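PDB 5UK3: uncharacterized protein from Tetranychus urticae, which probably catalyses the reaction of cyanate with bicarbonate to give ammonia and carbon dioxide, as a cyanase. Local coordinates for residues V44-W48 with K131-T135; L63-I67 with A78-T82; F120-S126 with G148-Y153. All coordinates share one frame; numbering follows the deposited sequence.

In the fold
Contacts 1 and 2 are largely buried, whereas contact 3 is only partly so and includes exposed residues. Contact 1 joins the N-terminal helical domain to strand 123-136, and contact 3 uses the same strand, pairing its start with strand 141-152. Contact 2 stays inside the helical domain, about 32 Å from contact 3 between centres, but touches contact 1 where W48 packs on L63. The chemistry differs accordingly: contact 2 has no hydrogen bond between its segments, contact 1 combines valine-isoleucine packing with one lysine-carbonyl bond, and contact 3 has a backbone ladder with aromatic residues. Contacts 1 and 3 also meet neighbouring subunits of the decamer; contact 2 does not.

Contact 1 of 3, residues V44-W48 with K131-T135; sequences VNKVW and KIDVT
The flat groups where N45, K46 and V47 meet I132 and V134 are the carboxamide of N45 and the peptide carbonyls of strand 131-135. The N45 amide ends beside the carbonyl of I132, its CG 3.6 Å from I132 O. On the carbonyl of V134 the donor is modestly tilted: K46 NZ gives a hydrogen bond to V134 O at 2.9 Å, 23° from the carbonyl plane. The lysine gets there by a bent chain, kinked at chi2 and again at chi3 (-65°), which carries the ammonium along the strand. That group also forms a salt bridge with E119 of a second subunit, so it is gripped by a carbonyl and a carboxylate at once, and the nearby negative charge probably favours its protonated state.

Next to this polar part lies V47. Its CG1 is anti to the backbone N (chi1 170°) and rests on I132, 3.7 Å from I132 CB. CG2 reaches V134, 3.9 Å from V134 CG1, and still grazes I132; the side chains of V47 and V134 lie nearly at right angles. V47 thus spans I132 and V134, two positions apart, while D133, between them, turns its side chain away.

N45 holds the N-cap position of helix 46-53, so the strand meets that helix at its first turn. Helices 35-42 and 46-53 are consistent with the helix-turn-helix pair of the N-terminal domain, and K46 also packs on Q36 and A39 of the former. I132 and V134 lean on L144 of strand 141-152, while I115 of the second subunit packs on K46, V47 and V134, so that two domains and a subunit interface meet at the start of helix 46-53.

Contact 2 of 3, residues L63-I67 with A78-T82; sequences LAHRI and ANELT
A64 and A78 bring helices 61-70 and 78-82 together, their CA atoms 5.0 Å apart. The methyl of A64 points into the second helix and lies 3.8 Å from A78 CB. It also faces A78 O and T82 OG1, which are themselves joined by a weak hydrogen bond.

Branched side chains close one flank. I67 has CG1 anti to its carbonyl carbon (chi1 -73°), which leaves CG2 to face the partner helix and touch L81 CD1 at 3.8 Å. In L81, CD1 is anti to CA (chi2 176°) and points at CB and CG2 of I67, while L81 CB stays near the methyl of A64. On the other flank H65 starts off away from the second helix, yet its imidazole comes back until ND1 is 3.8 Å from A78 CB.

The short segments run at 131° to each other, within the helical bundle of the N-terminal domain; L81 goes on to V52 of helix 46-53 and F24 of helix 23-31. With no hydrogen bond crossing between them, the contact between the two segments rests on van der Waals packing of small and branched groups.

Contact 3 of 3, residues F120-S126 with G148-Y153; sequences FGDGIMS and GKFLPY
F120 and F150 pack at the open end of the beta hairpin formed by strands 123-136 and 141-152, where the chain leaves helix 96-120 and enters the sheet. This is the tight side. CB of F120 sits over the centre of the F150 ring, 3.5 Å from its centroid and 11° off the normal, a CH-pi contact; the rings themselves meet obliquely. F150 CG is anti to the backbone N (chi1 177°), which swings the ring back over the first strand until CE1 is 3.6 Å from G123 CA, an approach that G123 allows by having no side chain. An alanine in place of F150 would leave F120 CB without its aromatic platform and is likely to open a gap between F120 and G123.

Antiparallel backbone bonds tie the strands, with I124 and L151 paired both ways and S126 N giving to K149 O at 2.8 Å. By contrast, the side chains of K149 and P152 are exposed: the lysine runs outward and P152 covers little of the first strand. At G148 and K149 the sheet itself runs on into a second subunit.

Beyond P152 the packing resumes: the D122 carboxylate lies near the Y153 ring, OD1 3.4 Å from CD2, and R87 of a third subunit makes a salt bridge to D122 and a cation-pi contact with Y153. Just past the strand ends, Y153 N bonds to D122 O, 3.0 Å long and in the carbonyl plane.

Contact 1 of 3, residues V44-W48 with K131-T135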
ATOM      1  N   VAL I  44     -19.686   3.426 -36.201  1.00 60.22           N
ATOM      2  CA  VAL I  44     -19.456   2.784 -34.906  1.00 57.87           C
ATOM      3  C   VAL I  44     -19.388   3.833 -33.791  1.00 58.18           C
ATOM      4  O   VAL I  44     -19.201   5.022 -34.057  1.00 56.91           O
ATOM      5  CB  VAL I  44     -18.153   1.969 -34.876  1.00 56.88           C
ATOM      6  CG1 VAL I  44     -18.203   0.831 -35.868  1.00 56.63           C
ATOM      7  CG2 VAL I  44     -16.919   2.846 -35.135  1.00 56.04           C
ATOM      8  N   ASN I  45     -19.540   3.363 -32.558  1.00 57.95           N
ATOM      9  CA  ASN I  45     -19.468   4.203 -31.389  1.00 59.28           C
ATOM     10  C   ASN I  45     -18.089   4.859 -31.294  1.00 57.21           C
ATOM     11  O   ASN I  45     -17.082   4.186 -31.334  1.00 57.84           O
ATOM     12  CB  ASN I  45     -19.699   3.376 -30.104  1.00 61.24           C
ATOM     13  CG  ASN I  45     -19.753   4.227 -28.861  1.00 65.45           C
ATOM     14  OD1 ASN I  45     -20.380   5.315 -28.830  1.00 78.29           O
ATOM     15  ND2 ASN I  45     -19.083   3.795 -27.843  1.00 66.83           N
ATOM     16  N   LYS I  46     -18.060   6.175 -31.121  1.00 56.47           N
ATOM     17  CA  LYS I  46     -16.815   6.942 -31.054  1.00 53.51           C
ATOM     18  C   LYS I  46     -15.843   6.473 -29.965  1.00 52.35           C
ATOM     19  O   LYS I  46     -14.659   6.313 -30.242  1.00 50.91           O
ATOM     20  CB  LYS I  46     -17.136   8.428 -30.854  1.00 54.09           C
ATOM     21  CG  LYS I  46     -15.969   9.348 -31.139  1.00 53.98           C
ATOM     22  CD  LYS I  46     -15.930  10.509 -30.195  1.00 56.17           C
ATOM     23  CE  LYS I  46     -17.114  11.420 -30.343  1.00 60.46           C
ATOM     24  NZ  LYS I  46     -17.027  12.463 -29.299  1.00 63.60           N
ATOM     25  N   VAL I  47     -16.345   6.300 -28.742  1.00 52.82           N
ATOM     26  CA  VAL I  47     -15.506   5.984 -27.602  1.00 52.72           C
ATOM     27  C   VAL I  47     -14.986   4.578 -27.751  1.00 54.92           C
ATOM     28  O   VAL I  47     -13.817   4.314 -27.430  1.00 54.47           O
ATOM     29  CB  VAL I  47     -16.251   6.115 -26.272  1.00 54.82           C
ATOM     30  CG1 VAL I  47     -15.467   5.566 -25.110  1.00 54.97           C
ATOM     31  CG2 VAL I  47     -16.570   7.577 -25.983  1.00 58.02           C
ATOM     32  N   TRP I  48     -15.826   3.659 -28.232  1.00 56.26           N
ATOM     33  CA  TRP I  48     -15.386   2.257 -28.397  1.00 55.56           C
ATOM     34  C   TRP I  48     -14.248   2.199 -29.420  1.00 57.37           C
ATOM     35  O   TRP I  48     -13.224   1.538 -29.173  1.00 58.70           O
ATOM     36  CB  TRP I  48     -16.525   1.386 -28.863  1.00 55.47           C
ATOM     37  CG  TRP I  48     -16.146   0.039 -29.251  1.00 56.27           C
ATOM     38  CD1 TRP I  48     -15.994  -1.003 -28.428  1.00 59.81           C
ATOM     39  CD2 TRP I  48     -15.905  -0.454 -30.571  1.00 56.38           C
ATOM     40  NE1 TRP I  48     -15.648  -2.129 -29.132  1.00 60.21           N
ATOM     41  CE2 TRP I  48     -15.609  -1.822 -30.456  1.00 59.00           C
ATOM     42  CE3 TRP I  48     -15.924   0.122 -31.827  1.00 55.76           C
ATOM     43  CZ2 TRP I  48     -15.304  -2.622 -31.546  1.00 60.15           C
ATOM     44  CZ3 TRP I  48     -15.639  -0.653 -32.910  1.00 57.10           C
ATOM     45  CH2 TRP I  48     -15.309  -2.017 -32.769  1.00 59.38           C
ATOM     46  N   LYS I 131     -22.142   1.403 -23.268  1.00 65.84           N
ATOM     47  CA  LYS I 131     -21.894   2.355 -24.339  1.00 68.06           C
ATOM     48  C   LYS I 131     -21.610   3.714 -23.756  1.00 65.83           C
ATOM     49  O   LYS I 131     -22.517   4.382 -23.260  1.00 68.20           O
ATOM     50  CB  LYS I 131     -23.100   2.505 -25.266  1.00 73.01           C
ATOM     51  CG  LYS I 131     -23.538   1.245 -25.939  1.00 78.87           C
ATOM     52  CD  LYS I 131     -24.877   1.407 -26.660  1.00 85.68           C
ATOM     53  CE  LYS I 131     -25.417   0.045 -27.137  1.00 92.01           C
ATOM     54  NZ  LYS I 131     -26.713  -0.373 -26.496  1.00 92.98           N
ATOM     55  N   ILE I 132     -20.372   4.159 -23.853  1.00 64.36           N
ATOM     56  CA  ILE I 132     -20.007   5.499 -23.456  1.00 63.72           C
ATOM     57  C   ILE I 132     -20.219   6.408 -24.650  1.00 65.77           C
ATOM     58  O   ILE I 132     -20.083   6.006 -25.781  1.00 66.34           O
ATOM     59  CB  ILE I 132     -18.533   5.646 -23.048  1.00 65.56           C
ATOM     60  CG1 ILE I 132     -18.002   4.466 -22.219  1.00 67.87           C
ATOM     61  CG2 ILE I 132     -18.296   6.954 -22.298  1.00 63.64           C
ATOM     62  CD1 ILE I 132     -18.800   4.221 -20.994  1.00 71.26           C
ATOM     63  N   ASP I 133     -20.565   7.650 -24.367  1.00 68.11           N
ATOM     64  CA  ASP I 133     -20.669   8.691 -25.362  1.00 70.53           C
ATOM     65  C   ASP I 133     -20.169   9.975 -24.744  1.00 66.86           C
ATOM     66  O   ASP I 133     -20.382  10.188 -23.543  1.00 69.49           O
ATOM     67  CB  ASP I 133     -22.125   8.819 -25.731  1.00 76.17           C
ATOM     68  CG  ASP I 133     -22.357   9.857 -26.780  1.00 85.80           C
ATOM     69  OD1 ASP I 133     -21.859   9.645 -27.923  1.00 94.69           O
ATOM     70  OD2 ASP I 133     -23.044  10.878 -26.475  1.00 90.90           O
ATOM     71  N   VAL I 134     -19.462  10.810 -25.487  1.00 64.75           N
ATOM     72  CA  VAL I 134     -18.894  12.034 -24.900  1.00 63.91           C
ATOM     73  C   VAL I 134     -18.927  13.148 -25.880  1.00 65.17           C
ATOM     74  O   VAL I 134     -18.685  12.956 -27.018  1.00 66.35           O
ATOM     75  CB  VAL I 134     -17.485  11.821 -24.321  1.00 63.64           C
ATOM     76  CG1 VAL I 134     -16.490  11.433 -25.352  1.00 64.62           C
ATOM     77  CG2 VAL I 134     -17.002  13.069 -23.606  1.00 65.00           C
ATOM     78  N   THR I 135     -19.347  14.303 -25.417  1.00 69.39           N
ATOM     79  CA  THR I 135     -19.923  15.350 -26.278  1.00 74.80           C
ATOM     80  C   THR I 135     -19.634  16.717 -25.701  1.00 75.54           C
ATOM     81  O   THR I 135     -19.722  16.907 -24.488  1.00 76.31           O
ATOM     82  CB  THR I 135     -21.473  15.235 -26.368  1.00 78.71           C
ATOM     83  OG1 THR I 135     -21.853  13.890 -26.675  1.00 81.06           O
ATOM     84  CG2 THR I 135     -22.043  16.141 -27.436  1.00 82.03           C
TER

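Contact 2 of 3, residues L63-I67 with A78-T82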
ATOM      1  N   LEU I  63     -13.782  -4.918 -39.966  1.00 64.38           N
ATOM      2  CA  LEU I  63     -13.621  -3.556 -39.495  1.00 61.27           C
ATOM      3  C   LEU I  63     -12.153  -3.165 -39.419  1.00 59.06           C
ATOM      4  O   LEU I  63     -11.771  -2.024 -39.708  1.00 57.40           O
ATOM      5  CB  LEU I  63     -14.278  -3.342 -38.125  1.00 64.06           C
ATOM      6  CG  LEU I  63     -14.433  -1.862 -37.728  1.00 62.34           C
ATOM      7  CD1 LEU I  63     -15.564  -1.238 -38.484  1.00 61.79           C
ATOM      8  CD2 LEU I  63     -14.638  -1.696 -36.236  1.00 63.78           C
ATOM      9  N   ALA I  64     -11.317  -4.080 -38.965  1.00 59.01           N
ATOM     10  CA  ALA I  64      -9.884  -3.807 -38.878  1.00 57.21           C
ATOM     11  C   ALA I  64      -9.327  -3.351 -40.223  1.00 59.20           C
ATOM     12  O   ALA I  64      -8.544  -2.386 -40.260  1.00 57.45           O
ATOM     13  CB  ALA I  64      -9.145  -5.022 -38.352  1.00 57.20           C
ATOM     14  N   HIS I  65      -9.686  -4.052 -41.307  1.00 61.91           N
ATOM     15  CA  HIS I  65      -9.218  -3.657 -42.656  1.00 64.50           C
ATOM     16  C   HIS I  65      -9.682  -2.248 -42.999  1.00 60.58           C
ATOM     17  O   HIS I  65      -8.916  -1.416 -43.440  1.00 61.79           O
ATOM     18  CB  HIS I  65      -9.670  -4.619 -43.760  1.00 68.14           C
ATOM     19  CG  HIS I  65      -8.926  -5.915 -43.804  1.00 74.93           C
ATOM     20  ND1 HIS I  65      -7.546  -5.989 -43.798  1.00 76.94           N
ATOM     21  CD2 HIS I  65      -9.371  -7.191 -43.934  1.00 80.46           C
ATOM     22  CE1 HIS I  65      -7.171  -7.254 -43.868  1.00 81.48           C
ATOM     23  NE2 HIS I  65      -8.259  -8.004 -43.948  1.00 86.34           N
ATOM     24  N   ARG I  66     -10.928  -1.979 -42.719  1.00 60.24           N
ATOM     25  CA  ARG I  66     -11.496  -0.645 -42.941  1.00 60.97           C
ATOM     26  C   ARG I  66     -10.842   0.471 -42.128  1.00 59.59           C
ATOM     27  O   ARG I  66     -10.655   1.561 -42.644  1.00 57.47           O
ATOM     28  CB  ARG I  66     -12.997  -0.649 -42.642  1.00 60.29           C
ATOM     29  CG  ARG I  66     -13.833  -0.897 -43.842  1.00 63.58           C
ATOM     30  CD  ARG I  66     -15.216  -0.708 -43.497  1.00 64.83           C
ATOM     31  NE  ARG I  66     -15.719   0.617 -43.743  1.00 67.81           N
ATOM     32  CZ  ARG I  66     -16.927   0.990 -43.383  1.00 72.73           C
ATOM     33  NH1 ARG I  66     -17.323   2.231 -43.606  1.00 75.85           N
ATOM     34  NH2 ARG I  66     -17.774   0.100 -42.828  1.00 76.76           N
ATOM     35  N   ILE I  67     -10.513   0.194 -40.867  1.00 58.27           N
ATOM     36  CA  ILE I  67      -9.749   1.151 -40.061  1.00 58.20           C
ATOM     37  C   ILE I  67      -8.416   1.453 -40.750  1.00 57.99           C
ATOM     38  O   ILE I  67      -8.015   2.595 -40.875  1.00 58.20           O
ATOM     39  CB  ILE I  67      -9.528   0.634 -38.605  1.00 57.98           C
ATOM     40  CG1 ILE I  67     -10.829   0.711 -37.836  1.00 57.95           C
ATOM     41  CG2 ILE I  67      -8.477   1.445 -37.866  1.00 57.89           C
ATOM     42  CD1 ILE I  67     -10.875  -0.149 -36.586  1.00 59.71           C
ATOM     43  N   ALA I  78      -3.757  -4.876 -39.622  1.00 70.34           N
ATOM     44  CA  ALA I  78      -5.108  -5.211 -39.170  1.00 68.48           C
ATOM     45  C   ALA I  78      -5.153  -6.290 -38.084  1.00 71.19           C
ATOM     46  O   ALA I  78      -5.997  -6.231 -37.219  1.00 72.94           O
ATOM     47  CB  ALA I  78      -5.968  -5.617 -40.349  1.00 68.15           C
ATOM     48  N   ASN I  79      -4.236  -7.250 -38.118  1.00 79.54           N
ATOM     49  CA  ASN I  79      -4.125  -8.262 -37.061  1.00 84.36           C
ATOM     50  C   ASN I  79      -4.104  -7.749 -35.629  1.00 82.53           C
ATOM     51  O   ASN I  79      -4.704  -8.375 -34.754  1.00 84.19           O
ATOM     52  CB  ASN I  79      -2.872  -9.148 -37.257  1.00 92.82           C
ATOM     53  CG  ASN I  79      -3.210 -10.512 -37.847  1.00107.72           C
ATOM     54  OD1 ASN I  79      -4.351 -10.975 -37.790  1.00104.86           O
ATOM     55  ND2 ASN I  79      -2.196 -11.184 -38.409  1.00120.26           N
ATOM     56  N   GLU I  80      -3.349  -6.682 -35.370  1.00 80.28           N
ATOM     57  CA  GLU I  80      -3.185  -6.156 -34.006  1.00 84.38           C
ATOM     58  C   GLU I  80      -4.493  -5.648 -33.411  1.00 76.01           C
ATOM     59  O   GLU I  80      -4.721  -5.780 -32.210  1.00 74.02           O
ATOM     60  CB  GLU I  80      -2.160  -5.022 -33.980  1.00 94.41           C
ATOM     61  CG  GLU I  80      -0.712  -5.444 -34.225  1.00103.97           C
ATOM     62  CD  GLU I  80       0.168  -4.253 -34.581  1.00115.25           C
ATOM     63  OE1 GLU I  80       0.854  -4.295 -35.620  1.00115.66           O
ATOM     64  OE2 GLU I  80       0.122  -3.240 -33.830  1.00128.98           O
ATOM     65  N   LEU I  81      -5.339  -5.088 -34.267  1.00 69.91           N
ATOM     66  CA  LEU I  81      -6.664  -4.633 -33.865  1.00 67.31           C
ATOM     67  C   LEU I  81      -7.643  -5.755 -33.552  1.00 69.01           C
ATOM     68  O   LEU I  81      -8.671  -5.525 -32.932  1.00 69.50           O
ATOM     69  CB  LEU I  81      -7.245  -3.760 -34.949  1.00 66.70           C
ATOM     70  CG  LEU I  81      -6.466  -2.484 -35.310  1.00 66.81           C
ATOM     71  CD1 LEU I  81      -7.148  -1.792 -36.494  1.00 67.76           C
ATOM     72  CD2 LEU I  81      -6.359  -1.520 -34.156  1.00 64.31           C
ATOM     73  N   THR I  82      -7.316  -6.976 -33.954  1.00 70.61           N
ATOM     74  CA  THR I  82      -8.163  -8.134 -33.757  1.00 72.30           C
ATOM     75  C   THR I  82      -7.840  -8.918 -32.479  1.00 73.04           C
ATOM     76  O   THR I  82      -8.678  -9.694 -32.007  1.00 76.20           O
ATOM     77  CB  THR I  82      -8.019  -9.021 -35.007  1.00 78.09           C
ATOM     78  OG1 THR I  82      -8.497  -8.284 -36.131  1.00 80.75           O
ATOM     79  CG2 THR I  82      -8.829 -10.325 -34.930  1.00 87.17           C
TER

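Contact 3 of 3, residues F120-S126 with G148-Y153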
ATOM      1  N   PHE I 120     -33.718   0.085  -9.820  1.00 70.68           N
ATOM      2  CA  PHE I 120     -33.510  -1.192 -10.528  1.00 69.97           C
ATOM      3  C   PHE I 120     -33.544  -2.463  -9.663  1.00 70.03           C
ATOM      4  O   PHE I 120     -33.924  -3.524 -10.142  1.00 71.12           O
ATOM      5  CB  PHE I 120     -32.161  -1.198 -11.211  1.00 68.30           C
ATOM      6  CG  PHE I 120     -32.005  -0.153 -12.270  1.00 68.62           C
ATOM      7  CD1 PHE I 120     -31.647   1.136 -11.920  1.00 69.72           C
ATOM      8  CD2 PHE I 120     -32.188  -0.453 -13.609  1.00 67.68           C
ATOM      9  CE1 PHE I 120     -31.483   2.110 -12.895  1.00 69.10           C
ATOM     10  CE2 PHE I 120     -32.018   0.512 -14.583  1.00 67.75           C
ATOM     11  CZ  PHE I 120     -31.654   1.796 -14.226  1.00 67.62           C
ATOM     12  N   GLY I 121     -33.125  -2.366  -8.414  1.00 69.10           N
ATOM     13  CA  GLY I 121     -33.091  -3.498  -7.516  1.00 68.86           C
ATOM     14  C   GLY I 121     -31.662  -3.806  -7.127  1.00 68.57           C
ATOM     15  O   GLY I 121     -30.758  -3.030  -7.390  1.00 70.65           O
ATOM     16  N   ASP I 122     -31.473  -4.951  -6.499  1.00 68.55           N
ATOM     17  CA  ASP I 122     -30.193  -5.358  -6.054  1.00 67.81           C
ATOM     18  C   ASP I 122     -29.395  -5.926  -7.212  1.00 68.09           C
ATOM     19  O   ASP I 122     -29.546  -7.080  -7.616  1.00 69.93           O
ATOM     20  CB  ASP I 122     -30.347  -6.411  -5.000  1.00 71.40           C
ATOM     21  CG  ASP I 122     -29.019  -6.912  -4.484  1.00 74.81           C
ATOM     22  OD1 ASP I 122     -27.987  -6.189  -4.621  1.00 75.30           O
ATOM     23  OD2 ASP I 122     -29.009  -8.022  -3.877  1.00 79.32           O
ATOM     24  N   GLY I 123     -28.510  -5.108  -7.734  1.00 67.58           N
ATOM     25  CA  GLY I 123     -27.613  -5.537  -8.784  1.00 65.97           C
ATOM     26  C   GLY I 123     -26.506  -4.521  -8.999  1.00 65.32           C
ATOM     27  O   GLY I 123     -26.148  -3.762  -8.088  1.00 67.32           O
ATOM     28  N   ILE I 124     -25.990  -4.523 -10.217  1.00 63.57           N
ATOM     29  CA  ILE I 124     -24.972  -3.615 -10.660  1.00 61.81           C
ATOM     30  C   ILE I 124     -25.192  -3.173 -12.089  1.00 61.48           C
ATOM     31  O   ILE I 124     -25.968  -3.774 -12.814  1.00 61.08           O
ATOM     32  CB  ILE I 124     -23.624  -4.307 -10.662  1.00 61.82           C
ATOM     33  CG1 ILE I 124     -23.636  -5.473 -11.623  1.00 62.82           C
ATOM     34  CG2 ILE I 124     -23.280  -4.749  -9.256  1.00 63.42           C
ATOM     35  CD1 ILE I 124     -22.277  -5.824 -12.049  1.00 63.21           C
ATOM     36  N   MET I 125     -24.467  -2.144 -12.484  1.00 63.57           N
ATOM     37  CA  MET I 125     -24.422  -1.724 -13.858  1.00 67.14           C
ATOM     38  C   MET I 125     -23.135  -2.245 -14.461  1.00 68.90           C
ATOM     39  O   MET I 125     -22.077  -1.970 -13.913  1.00 72.23           O
ATOM     40  CB  MET I 125     -24.432  -0.206 -13.952  1.00 68.55           C
ATOM     41  CG  MET I 125     -24.481   0.262 -15.395  1.00 71.61           C
ATOM     42  SD  MET I 125     -23.935   1.952 -15.604  1.00 72.17           S
ATOM     43  CE  MET I 125     -22.171   1.582 -15.824  1.00 72.34           C
ATOM     44  N   SER I 126     -23.248  -2.999 -15.556  1.00 68.02           N
ATOM     45  CA  SER I 126     -22.126  -3.649 -16.169  1.00 69.25           C
ATOM     46  C   SER I 126     -21.186  -2.646 -16.803  1.00 69.94           C
ATOM     47  O   SER I 126     -21.629  -1.644 -17.354  1.00 67.64           O
ATOM     48  CB  SER I 126     -22.599  -4.614 -17.239  1.00 70.47           C
ATOM     49  OG  SER I 126     -21.555  -5.529 -17.594  1.00 68.88           O
ATOM     50  N   GLY I 148     -25.424   1.351 -19.598  1.00 63.85           N
ATOM     51  CA  GLY I 148     -24.994   0.029 -19.207  1.00 63.12           C
ATOM     52  C   GLY I 148     -26.131  -0.914 -18.908  1.00 63.76           C
ATOM     53  O   GLY I 148     -27.191  -0.491 -18.524  1.00 62.30           O
ATOM     54  N   LYS I 149     -25.878  -2.211 -19.062  1.00 66.53           N
ATOM     55  CA  LYS I 149     -26.847  -3.201 -18.696  1.00 68.92           C
ATOM     56  C   LYS I 149     -26.882  -3.295 -17.176  1.00 66.10           C
ATOM     57  O   LYS I 149     -25.847  -3.343 -16.531  1.00 66.51           O
ATOM     58  CB  LYS I 149     -26.502  -4.575 -19.305  1.00 72.90           C
ATOM     59  CG  LYS I 149     -27.447  -5.683 -18.872  1.00 79.31           C
ATOM     60  CD  LYS I 149     -27.452  -6.879 -19.812  1.00 87.80           C
ATOM     61  CE  LYS I 149     -28.886  -7.411 -20.009  1.00 92.81           C
ATOM     62  NZ  LYS I 149     -28.919  -8.546 -20.991  1.00100.90           N
ATOM     63  N   PHE I 150     -28.084  -3.399 -16.631  1.00 64.46           N
ATOM     64  CA  PHE I 150     -28.276  -3.735 -15.260  1.00 62.48           C
ATOM     65  C   PHE I 150     -28.292  -5.257 -15.136  1.00 65.82           C
ATOM     66  O   PHE I 150     -29.062  -5.922 -15.816  1.00 66.75           O
ATOM     67  CB  PHE I 150     -29.603  -3.165 -14.768  1.00 61.46           C
ATOM     68  CG  PHE I 150     -29.913  -3.526 -13.354  1.00 58.70           C
ATOM     69  CD1 PHE I 150     -29.177  -2.957 -12.318  1.00 56.59           C
ATOM     70  CD2 PHE I 150     -30.881  -4.481 -13.079  1.00 57.86           C
ATOM     71  CE1 PHE I 150     -29.399  -3.315 -11.027  1.00 56.26           C
ATOM     72  CE2 PHE I 150     -31.118  -4.843 -11.794  1.00 57.97           C
ATOM     73  CZ  PHE I 150     -30.385  -4.254 -10.755  1.00 57.53           C
ATOM     74  N   LEU I 151     -27.467  -5.803 -14.240  1.00 69.63           N
ATOM     75  CA  LEU I 151     -27.439  -7.233 -13.960  1.00 74.15           C
ATOM     76  C   LEU I 151     -27.887  -7.428 -12.537  1.00 71.03           C
ATOM     77  O   LEU I 151     -27.209  -7.002 -11.622  1.00 68.69           O
ATOM     78  CB  LEU I 151     -26.041  -7.803 -14.024  1.00 78.98           C
ATOM     79  CG  LEU I 151     -25.308  -7.809 -15.330  1.00 86.27           C
ATOM     80  CD1 LEU I 151     -23.852  -8.278 -15.237  1.00 91.82           C
ATOM     81  CD2 LEU I 151     -26.072  -8.607 -16.385  1.00 90.25           C
ATOM     82  N   PRO I 152     -28.994  -8.131 -12.337  1.00 68.59           N
ATOM     83  CA  PRO I 152     -29.373  -8.384 -10.959  1.00 67.19           C
ATOM     84  C   PRO I 152     -28.561  -9.525 -10.355  1.00 67.79           C
ATOM     85  O   PRO I 152     -28.177 -10.446 -11.072  1.00 69.55           O
ATOM     86  CB  PRO I 152     -30.838  -8.751 -11.080  1.00 67.68           C
ATOM     87  CG  PRO I 152     -30.972  -9.341 -12.426  1.00 68.97           C
ATOM     88  CD  PRO I 152     -29.941  -8.701 -13.303  1.00 68.45           C
ATOM     89  N   TYR I 153     -28.314  -9.458  -9.052  1.00 66.37           N
ATOM     90  CA  TYR I 153     -27.688 -10.557  -8.339  1.00 66.47           C
ATOM     91  C   TYR I 153     -28.537 -11.824  -8.376  1.00 69.03           C
ATOM     92  O   TYR I 153     -29.769 -11.765  -8.337  1.00 70.74           O
ATOM     93  CB  TYR I 153     -27.457 -10.198  -6.883  1.00 66.60           C
ATOM     94  CG  TYR I 153     -26.151  -9.553  -6.626  1.00 66.01           C
ATOM     95  CD1 TYR I 153     -25.013 -10.322  -6.445  1.00 68.33           C
ATOM     96  CD2 TYR I 153     -26.042  -8.180  -6.552  1.00 65.94           C
ATOM     97  CE1 TYR I 153     -23.781  -9.742  -6.205  1.00 69.43           C
ATOM     98  CE2 TYR I 153     -24.815  -7.579  -6.345  1.00 65.99           C
ATOM     99  CZ  TYR I 153     -23.706  -8.371  -6.149  1.00 68.02           C
ATOM    100  OH  TYR I 153     -22.515  -7.791  -5.911  1.00 72.43           O
TER